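Local coordinates for protein FMN-dependent NADH:quinone oxidoreductase 1 (Bacillus anthracis, PDB 3U7I) that probably reduces quinones and cleaves azo bonds in aromatic azo compounds, using NADH and one bound FMN per subunit of a homodimer, at residues F107-M117 with W159-L170. Numbering follows the deposited sequence.
Sequences FNIPSKLKDYM and WYTDVEYSHKYL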
ATOM      1  N   PHE C 107      -7.571   0.791  -4.984  1.00 17.11           N
ATOM      2  CA  PHE C 107      -7.281  -0.624  -5.221  1.00 16.85           C
ATOM      3  C   PHE C 107      -6.142  -1.219  -4.405  1.00 17.25           C
ATOM      4  O   PHE C 107      -5.538  -2.208  -4.831  1.00 18.35           O
ATOM      5  CB  PHE C 107      -7.043  -0.887  -6.711  1.00 17.54           C
ATOM      6  CG  PHE C 107      -8.147  -0.379  -7.594  1.00 19.62           C
ATOM      7  CD1 PHE C 107      -9.305  -1.113  -7.770  1.00 19.74           C
ATOM      8  CD2 PHE C 107      -8.025   0.842  -8.242  1.00 19.25           C
ATOM      9  CE1 PHE C 107     -10.325  -0.645  -8.582  1.00 23.46           C
ATOM     10  CE2 PHE C 107      -9.036   1.322  -9.052  1.00 22.51           C
ATOM     11  CZ  PHE C 107     -10.188   0.577  -9.228  1.00 24.20           C
ATOM     12  N   ASN C 108      -5.842  -0.623  -3.251  1.00 16.58           N
ATOM     13  CA  ASN C 108      -4.790  -1.150  -2.366  1.00 17.27           C
ATOM     14  C   ASN C 108      -5.113  -0.793  -0.926  1.00 19.05           C
ATOM     15  O   ASN C 108      -6.035  -0.014  -0.670  1.00 20.74           O
ATOM     16  CB  ASN C 108      -3.409  -0.586  -2.744  1.00 12.30           C
ATOM     17  CG  ASN C 108      -2.269  -1.597  -2.556  1.00 13.37           C
ATOM     18  OD1 ASN C 108      -2.294  -2.451  -1.651  1.00 14.27           O
ATOM     19  ND2 ASN C 108      -1.248  -1.490  -3.413  1.00 12.15           N
ATOM     20  N   ILE C 109      -4.358  -1.356   0.011  1.00 17.94           N
ATOM     21  CA  ILE C 109      -4.542  -1.038   1.417  1.00 16.24           C
ATOM     22  C   ILE C 109      -4.201   0.436   1.673  1.00 17.33           C
ATOM     23  O   ILE C 109      -3.347   1.008   0.982  1.00 16.85           O
ATOM     24  CB  ILE C 109      -3.684  -1.951   2.319  1.00 16.08           C
ATOM     25  CG1 ILE C 109      -2.182  -1.732   2.051  1.00 15.36           C
ATOM     26  CG2 ILE C 109      -4.080  -3.415   2.107  1.00 16.86           C
ATOM     27  CD1 ILE C 109      -1.263  -2.482   3.004  1.00 15.72           C
ATOM     28  N   PRO C 110      -4.887   1.064   2.650  1.00 18.03           N
ATOM     29  CA  PRO C 110      -4.536   2.427   3.058  1.00 15.65           C
ATOM     30  C   PRO C 110      -3.050   2.544   3.400  1.00 16.23           C
ATOM     31  O   PRO C 110      -2.463   1.615   3.951  1.00 15.82           O
ATOM     32  CB  PRO C 110      -5.391   2.640   4.312  1.00 15.21           C
ATOM     33  CG  PRO C 110      -6.586   1.795   4.092  1.00 15.45           C
ATOM     34  CD  PRO C 110      -6.063   0.557   3.389  1.00 18.59           C
ATOM     35  N   SER C 111      -2.450   3.690   3.089  1.00 19.12           N
ATOM     36  CA  SER C 111      -1.034   3.908   3.391  1.00 17.40           C
ATOM     37  C   SER C 111      -0.670   3.548   4.832  1.00 14.93           C
ATOM     38  O   SER C 111       0.373   2.940   5.074  1.00 13.83           O
ATOM     39  CB  SER C 111      -0.628   5.345   3.090  1.00 15.78           C
ATOM     40  OG  SER C 111      -1.440   6.256   3.801  1.00 18.11           O
ATOM     41  N   LYS C 112      -1.516   3.923   5.790  1.00 15.08           N
ATOM     42  CA  LYS C 112      -1.204   3.623   7.190  1.00 14.33           C
ATOM     43  C   LYS C 112      -1.301   2.125   7.508  1.00 13.44           C
ATOM     44  O   LYS C 112      -0.660   1.652   8.437  1.00 13.12           O
ATOM     45  CB  LYS C 112      -2.030   4.474   8.174  1.00 13.61           C
ATOM     46  CG  LYS C 112      -1.707   5.971   8.157  1.00 13.59           C
ATOM     47  CD  LYS C 112      -0.214   6.278   8.336  1.00 15.72           C
ATOM     48  CE  LYS C 112       0.335   5.816   9.695  1.00 18.40           C
ATOM     49  NZ  LYS C 112       1.767   6.263   9.913  1.00 17.68           N
ATOM     50  N   LEU C 113      -2.067   1.369   6.719  1.00 13.97           N
ATOM     51  CA  LEU C 113      -2.094  -0.091   6.890  1.00 14.75           C
ATOM     52  C   LEU C 113      -0.784  -0.721   6.389  1.00 15.47           C
ATOM     53  O   LEU C 113      -0.309  -1.718   6.942  1.00 13.08           O
ATOM     54  CB  LEU C 113      -3.315  -0.725   6.206  1.00 11.41           C
ATOM     55  CG  LEU C 113      -3.542  -2.219   6.446  1.00 11.53           C
ATOM     56  CD1 LEU C 113      -3.478  -2.555   7.933  1.00  9.42           C
ATOM     57  CD2 LEU C 113      -4.876  -2.674   5.852  1.00 12.36           C
ATOM     58  N   LYS C 114      -0.197  -0.133   5.350  1.00 15.49           N
ATOM     59  CA  LYS C 114       1.153  -0.523   4.939  1.00 14.29           C
ATOM     60  C   LYS C 114       2.157  -0.255   6.064  1.00 15.47           C
ATOM     61  O   LYS C 114       2.972  -1.123   6.376  1.00 15.85           O
ATOM     62  CB  LYS C 114       1.586   0.188   3.651  1.00 12.34           C
ATOM     63  CG  LYS C 114       2.969  -0.244   3.147  1.00 11.98           C
ATOM     64  CD  LYS C 114       3.122  -1.772   3.178  1.00 13.73           C
ATOM     65  CE  LYS C 114       4.345  -2.278   2.382  1.00 13.03           C
ATOM     66  NZ  LYS C 114       5.643  -1.669   2.783  1.00 12.57           N
ATOM     67  N   ASP C 115       2.100   0.932   6.676  1.00 16.27           N
ATOM     68  CA  ASP C 115       2.965   1.239   7.816  1.00 13.65           C
ATOM     69  C   ASP C 115       2.765   0.214   8.930  1.00 14.69           C
ATOM     70  O   ASP C 115       3.729  -0.204   9.583  1.00 17.19           O
ATOM     71  CB  ASP C 115       2.678   2.625   8.387  1.00 12.79           C
ATOM     72  CG  ASP C 115       3.156   3.733   7.492  1.00 15.94           C
ATOM     73  OD1 ASP C 115       4.034   3.478   6.643  1.00 16.71           O
ATOM     74  OD2 ASP C 115       2.665   4.866   7.655  1.00 17.23           O
ATOM     75  N   TYR C 116       1.513  -0.173   9.159  1.00 12.89           N
ATOM     76  CA  TYR C 116       1.226  -1.165  10.192  1.00 14.50           C
ATOM     77  C   TYR C 116       1.854  -2.511   9.823  1.00 15.21           C
ATOM     78  O   TYR C 116       2.443  -3.181  10.678  1.00 15.42           O
ATOM     79  CB  TYR C 116      -0.285  -1.307  10.431  1.00 12.48           C
ATOM     80  CG  TYR C 116      -0.630  -2.242  11.573  1.00 13.68           C
ATOM     81  CD1 TYR C 116      -0.555  -1.815  12.898  1.00 13.43           C
ATOM     82  CD2 TYR C 116      -1.022  -3.552  11.325  1.00 12.27           C
ATOM     83  CE1 TYR C 116      -0.875  -2.684  13.954  1.00 15.12           C
ATOM     84  CE2 TYR C 116      -1.335  -4.428  12.372  1.00 12.20           C
ATOM     85  CZ  TYR C 116      -1.265  -3.992  13.672  1.00 14.43           C
ATOM     86  OH  TYR C 116      -1.583  -4.871  14.693  1.00 15.69           O
HETATM   87  N   MSE C 117       1.742  -2.907   8.558  1.00 16.04           N
HETATM   88  CA  MSE C 117       2.375  -4.147   8.117  1.00 16.68           C
HETATM   89  C   MSE C 117       3.873  -4.061   8.375  1.00 15.11           C
HETATM   90  O   MSE C 117       4.498  -5.050   8.746  1.00 15.37           O
HETATM   91  CB  MSE C 117       2.111  -4.436   6.629  1.00 18.52           C
HETATM   92  CG  MSE C 117       0.631  -4.603   6.245  1.00 17.27           C
HETATM   93 SE   MSE C 117      -0.266  -6.005   7.243  0.63 23.17          SE
HETATM   94  CE  MSE C 117       0.912  -7.496   6.749  1.00 14.56           C
ATOM     95  N   TRP C 159     -12.303  -7.433 -14.203  1.00 29.78           N
ATOM     96  CA  TRP C 159     -11.141  -6.593 -13.933  1.00 28.42           C
ATOM     97  C   TRP C 159     -11.047  -6.208 -12.464  1.00 27.05           C
ATOM     98  O   TRP C 159      -9.979  -6.320 -11.860  1.00 24.61           O
ATOM     99  CB  TRP C 159     -11.156  -5.339 -14.812  1.00 29.57           C
ATOM    100  CG  TRP C 159     -10.003  -4.402 -14.564  1.00 30.23           C
ATOM    101  CD1 TRP C 159      -8.735  -4.513 -15.058  1.00 28.37           C
ATOM    102  CD2 TRP C 159     -10.021  -3.202 -13.774  1.00 30.86           C
ATOM    103  NE1 TRP C 159      -7.957  -3.464 -14.617  1.00 27.55           N
ATOM    104  CE2 TRP C 159      -8.727  -2.641 -13.830  1.00 29.39           C
ATOM    105  CE3 TRP C 159     -11.008  -2.549 -13.021  1.00 30.56           C
ATOM    106  CZ2 TRP C 159      -8.391  -1.459 -13.162  1.00 27.70           C
ATOM    107  CZ3 TRP C 159     -10.672  -1.375 -12.360  1.00 29.58           C
ATOM    108  CH2 TRP C 159      -9.378  -0.841 -12.438  1.00 26.85           C
ATOM    109  N   TYR C 160     -12.158  -5.759 -11.884  1.00 28.22           N
ATOM    110  CA  TYR C 160     -12.163  -5.350 -10.473  1.00 27.53           C
ATOM    111  C   TYR C 160     -11.636  -6.453  -9.552  1.00 25.40           C
ATOM    112  O   TYR C 160     -10.857  -6.185  -8.630  1.00 21.97           O
ATOM    113  CB  TYR C 160     -13.561  -4.892 -10.028  1.00 28.57           C
ATOM    114  CG  TYR C 160     -13.961  -3.551 -10.607  1.00 36.45           C
ATOM    115  CD1 TYR C 160     -14.513  -3.460 -11.882  1.00 42.83           C
ATOM    116  CD2 TYR C 160     -13.773  -2.376  -9.887  1.00 38.43           C
ATOM    117  CE1 TYR C 160     -14.872  -2.235 -12.420  1.00 47.15           C
ATOM    118  CE2 TYR C 160     -14.125  -1.147 -10.419  1.00 42.81           C
ATOM    119  CZ  TYR C 160     -14.675  -1.080 -11.683  1.00 48.24           C
ATOM    120  OH  TYR C 160     -15.025   0.145 -12.211  1.00 52.66           O
ATOM    121  N   THR C 161     -12.063  -7.688  -9.810  1.00 25.17           N
ATOM    122  CA  THR C 161     -11.612  -8.837  -9.031  1.00 24.11           C
ATOM    123  C   THR C 161     -10.099  -8.979  -9.140  1.00 21.62           C
ATOM    124  O   THR C 161      -9.428  -9.291  -8.163  1.00 22.08           O
ATOM    125  CB  THR C 161     -12.259 -10.141  -9.519  1.00 23.18           C
ATOM    126  OG1 THR C 161     -13.664  -9.940  -9.705  1.00 25.95           O
ATOM    127  CG2 THR C 161     -12.031 -11.257  -8.505  1.00 21.88           C
ATOM    128  N   ASP C 162      -9.574  -8.747 -10.338  1.00 19.44           N
ATOM    129  CA  ASP C 162      -8.150  -8.897 -10.598  1.00 21.28           C
ATOM    130  C   ASP C 162      -7.297  -7.799  -9.948  1.00 22.47           C
ATOM    131  O   ASP C 162      -6.143  -8.045  -9.595  1.00 27.24           O
ATOM    132  CB  ASP C 162      -7.888  -8.962 -12.102  1.00 24.27           C
ATOM    133  CG  ASP C 162      -8.571 -10.144 -12.757  1.00 32.00           C
ATOM    134  OD1 ASP C 162      -8.800 -11.153 -12.054  1.00 34.18           O
ATOM    135  OD2 ASP C 162      -8.884 -10.068 -13.968  1.00 35.43           O
ATOM    136  N   VAL C 163      -7.864  -6.604  -9.770  1.00 20.97           N
ATOM    137  CA  VAL C 163      -7.115  -5.474  -9.195  1.00 18.90           C
ATOM    138  C   VAL C 163      -7.474  -5.157  -7.744  1.00 17.29           C
ATOM    139  O   VAL C 163      -7.144  -4.086  -7.231  1.00 17.57           O
ATOM    140  CB  VAL C 163      -7.230  -4.189 -10.061  1.00 20.27           C
ATOM    141  CG1 VAL C 163      -6.701  -4.459 -11.449  1.00 24.14           C
ATOM    142  CG2 VAL C 163      -8.666  -3.683 -10.115  1.00 20.27           C
ATOM    143  N   GLU C 164      -8.137  -6.099  -7.083  1.00 17.11           N
ATOM    144  CA  GLU C 164      -8.472  -5.944  -5.673  1.00 18.50           C
ATOM    145  C   GLU C 164      -7.242  -6.286  -4.846  1.00 17.84           C
ATOM    146  O   GLU C 164      -7.202  -7.311  -4.160  1.00 17.03           O
ATOM    147  CB  GLU C 164      -9.654  -6.848  -5.285  1.00 21.19           C
ATOM    148  CG  GLU C 164     -10.270  -6.501  -3.932  1.00 21.57           C
ATOM    149  CD  GLU C 164     -11.238  -7.556  -3.442  1.00 24.93           C
ATOM    150  OE1 GLU C 164     -11.256  -8.665  -4.027  1.00 25.32           O
ATOM    151  OE2 GLU C 164     -11.983  -7.273  -2.475  1.00 24.14           O
ATOM    152  N   TYR C 165      -6.232  -5.425  -4.914  1.00 17.07           N
ATOM    153  CA  TYR C 165      -4.953  -5.725  -4.274  1.00 17.63           C
ATOM    154  C   TYR C 165      -4.963  -5.558  -2.766  1.00 18.30           C
ATOM    155  O   TYR C 165      -4.138  -6.148  -2.078  1.00 18.31           O
ATOM    156  CB  TYR C 165      -3.809  -4.941  -4.919  1.00 16.88           C
ATOM    157  CG  TYR C 165      -3.529  -5.427  -6.316  1.00 18.99           C
ATOM    158  CD1 TYR C 165      -3.085  -6.729  -6.536  1.00 16.65           C
ATOM    159  CD2 TYR C 165      -3.736  -4.601  -7.420  1.00 18.34           C
ATOM    160  CE1 TYR C 165      -2.842  -7.195  -7.810  1.00 15.87           C
ATOM    161  CE2 TYR C 165      -3.494  -5.062  -8.703  1.00 20.96           C
ATOM    162  CZ  TYR C 165      -3.039  -6.358  -8.886  1.00 20.06           C
ATOM    163  OH  TYR C 165      -2.796  -6.825 -10.156  1.00 24.49           O
ATOM    164  N   SER C 166      -5.897  -4.767  -2.251  1.00 17.34           N
ATOM    165  CA  SER C 166      -6.120  -4.723  -0.813  1.00 16.26           C
ATOM    166  C   SER C 166      -6.287  -6.155  -0.274  1.00 19.70           C
ATOM    167  O   SER C 166      -5.473  -6.631   0.529  1.00 16.87           O
ATOM    168  CB  SER C 166      -7.362  -3.883  -0.488  1.00 16.31           C
ATOM    169  OG  SER C 166      -8.518  -4.380  -1.151  1.00 17.07           O
ATOM    170  N   HIS C 167      -7.338  -6.834  -0.747  1.00 18.88           N
ATOM    171  CA  HIS C 167      -7.647  -8.214  -0.366  1.00 19.53           C
ATOM    172  C   HIS C 167      -6.530  -9.199  -0.715  1.00 17.60           C
ATOM    173  O   HIS C 167      -6.111  -9.989   0.125  1.00 16.66           O
ATOM    174  CB  HIS C 167      -8.970  -8.662  -1.008  1.00 15.86           C
ATOM    175  CG  HIS C 167      -9.169 -10.146  -1.027  1.00 18.51           C
ATOM    176  ND1 HIS C 167      -9.328 -10.894   0.121  1.00 19.67           N
ATOM    177  CD2 HIS C 167      -9.232 -11.026  -2.055  1.00 21.88           C
ATOM    178  CE1 HIS C 167      -9.485 -12.166  -0.197  1.00 21.20           C
ATOM    179  NE2 HIS C 167      -9.429 -12.273  -1.514  1.00 22.74           N
ATOM    180  N   LYS C 168      -6.056  -9.156  -1.954  1.00 17.28           N
ATOM    181  CA  LYS C 168      -5.008 -10.072  -2.397  1.00 18.24           C
ATOM    182  C   LYS C 168      -3.781  -9.986  -1.491  1.00 19.25           C
ATOM    183  O   LYS C 168      -3.256 -11.005  -1.031  1.00 22.17           O
ATOM    184  CB  LYS C 168      -4.638  -9.797  -3.862  1.00 13.17           C
ATOM    185  CG  LYS C 168      -5.732 -10.217  -4.825  1.00 16.15           C
ATOM    186  CD  LYS C 168      -5.330  -9.999  -6.272  1.00 17.50           C
ATOM    187  CE  LYS C 168      -6.284 -10.732  -7.213  1.00 20.04           C
ATOM    188  NZ  LYS C 168      -5.746 -10.732  -8.602  1.00 26.43           N
ATOM    189  N   TYR C 169      -3.346  -8.764  -1.213  1.00 13.35           N
ATOM    190  CA  TYR C 169      -2.182  -8.549  -0.369  1.00 13.93           C
ATOM    191  C   TYR C 169      -2.426  -9.030   1.056  1.00 15.44           C
ATOM    192  O   TYR C 169      -1.636  -9.810   1.593  1.00 17.11           O
ATOM    193  CB  TYR C 169      -1.797  -7.076  -0.372  1.00 15.23           C
ATOM    194  CG  TYR C 169      -0.641  -6.736   0.528  1.00 13.73           C
ATOM    195  CD1 TYR C 169       0.661  -7.037   0.157  1.00 16.02           C
ATOM    196  CD2 TYR C 169      -0.848  -6.107   1.746  1.00 14.92           C
ATOM    197  CE1 TYR C 169       1.727  -6.719   0.972  1.00 16.61           C
ATOM    198  CE2 TYR C 169       0.211  -5.786   2.573  1.00 14.66           C
ATOM    199  CZ  TYR C 169       1.499  -6.091   2.185  1.00 15.73           C
ATOM    200  OH  TYR C 169       2.568  -5.762   2.998  1.00 14.77           O
ATOM    201  N   LEU C 170      -3.517  -8.587   1.674  1.00 13.79           N
ATOM    202  CA  LEU C 170      -3.777  -8.983   3.063  1.00 13.04           C
ATOM    203  C   LEU C 170      -3.875 -10.498   3.254  1.00 15.58           C
ATOM    204  O   LEU C 170      -3.244 -11.041   4.160  1.00 17.04           O
ATOM    205  CB  LEU C 170      -5.009  -8.268   3.638  1.00 15.55           C
ATOM    206  CG  LEU C 170      -4.850  -6.755   3.821  1.00 17.07           C
ATOM    207  CD1 LEU C 170      -6.171  -6.109   4.198  1.00 17.95           C
ATOM    208  CD2 LEU C 170      -3.781  -6.455   4.863  1.00 17.32           C
TER
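W159 turns the edge of its six-membered ring toward the face of F107 in an offset edge-to-face pair, planes at 74°. CH2 of W159 lies 3.6 Å from CZ of F107. The edge of the F107 ring receives CD2 of Y160. W159 CE3 lies over the centre of one face of Y160. V163 CG2 approaches obliquely and comes within 3.5 Å of F107 CD1. The same methyl sits against one face of the W159 indole, near its rim, so it touches both rings, which also touch each other directly. Y169 takes CG of M117, a selenomethionine, in plane at its edge, 3.9 Å from CE2. I109 CD1 reaches that CE2 obliquely at 3.6 Å. The CG1 branch of I109 lies between backbone N and carbonyl carbon (chi1 63°), and this sends CD1 to Y169 while CG2 packs on CG of L170. L113 meets L170 tip to tip, CD2 to CD1 at 4.0 Å.

In this flavodoxin-like fold, helices 111-120 and 165-177 follow adjacent parallel strands, 97-103 and 143-149, and lie on the same side of the sheet. Their short segments run nearly parallel, 7° apart, with axes 12.7 Å from each other. L113 and L170 both rest on I100 of strand 97-103.

At the start of helix 165-177, Y165 N makes one weak bond to F107 O, 3.3 Å, the only hydrogen bond between the two segments. N108 OD1 accepts I109 N in its own segment and N108 ND2 of the second subunit. Y169 OH bonds to N106 O of that subunit, and K114 NZ to its H105 O. S166 OG bonds to Q148.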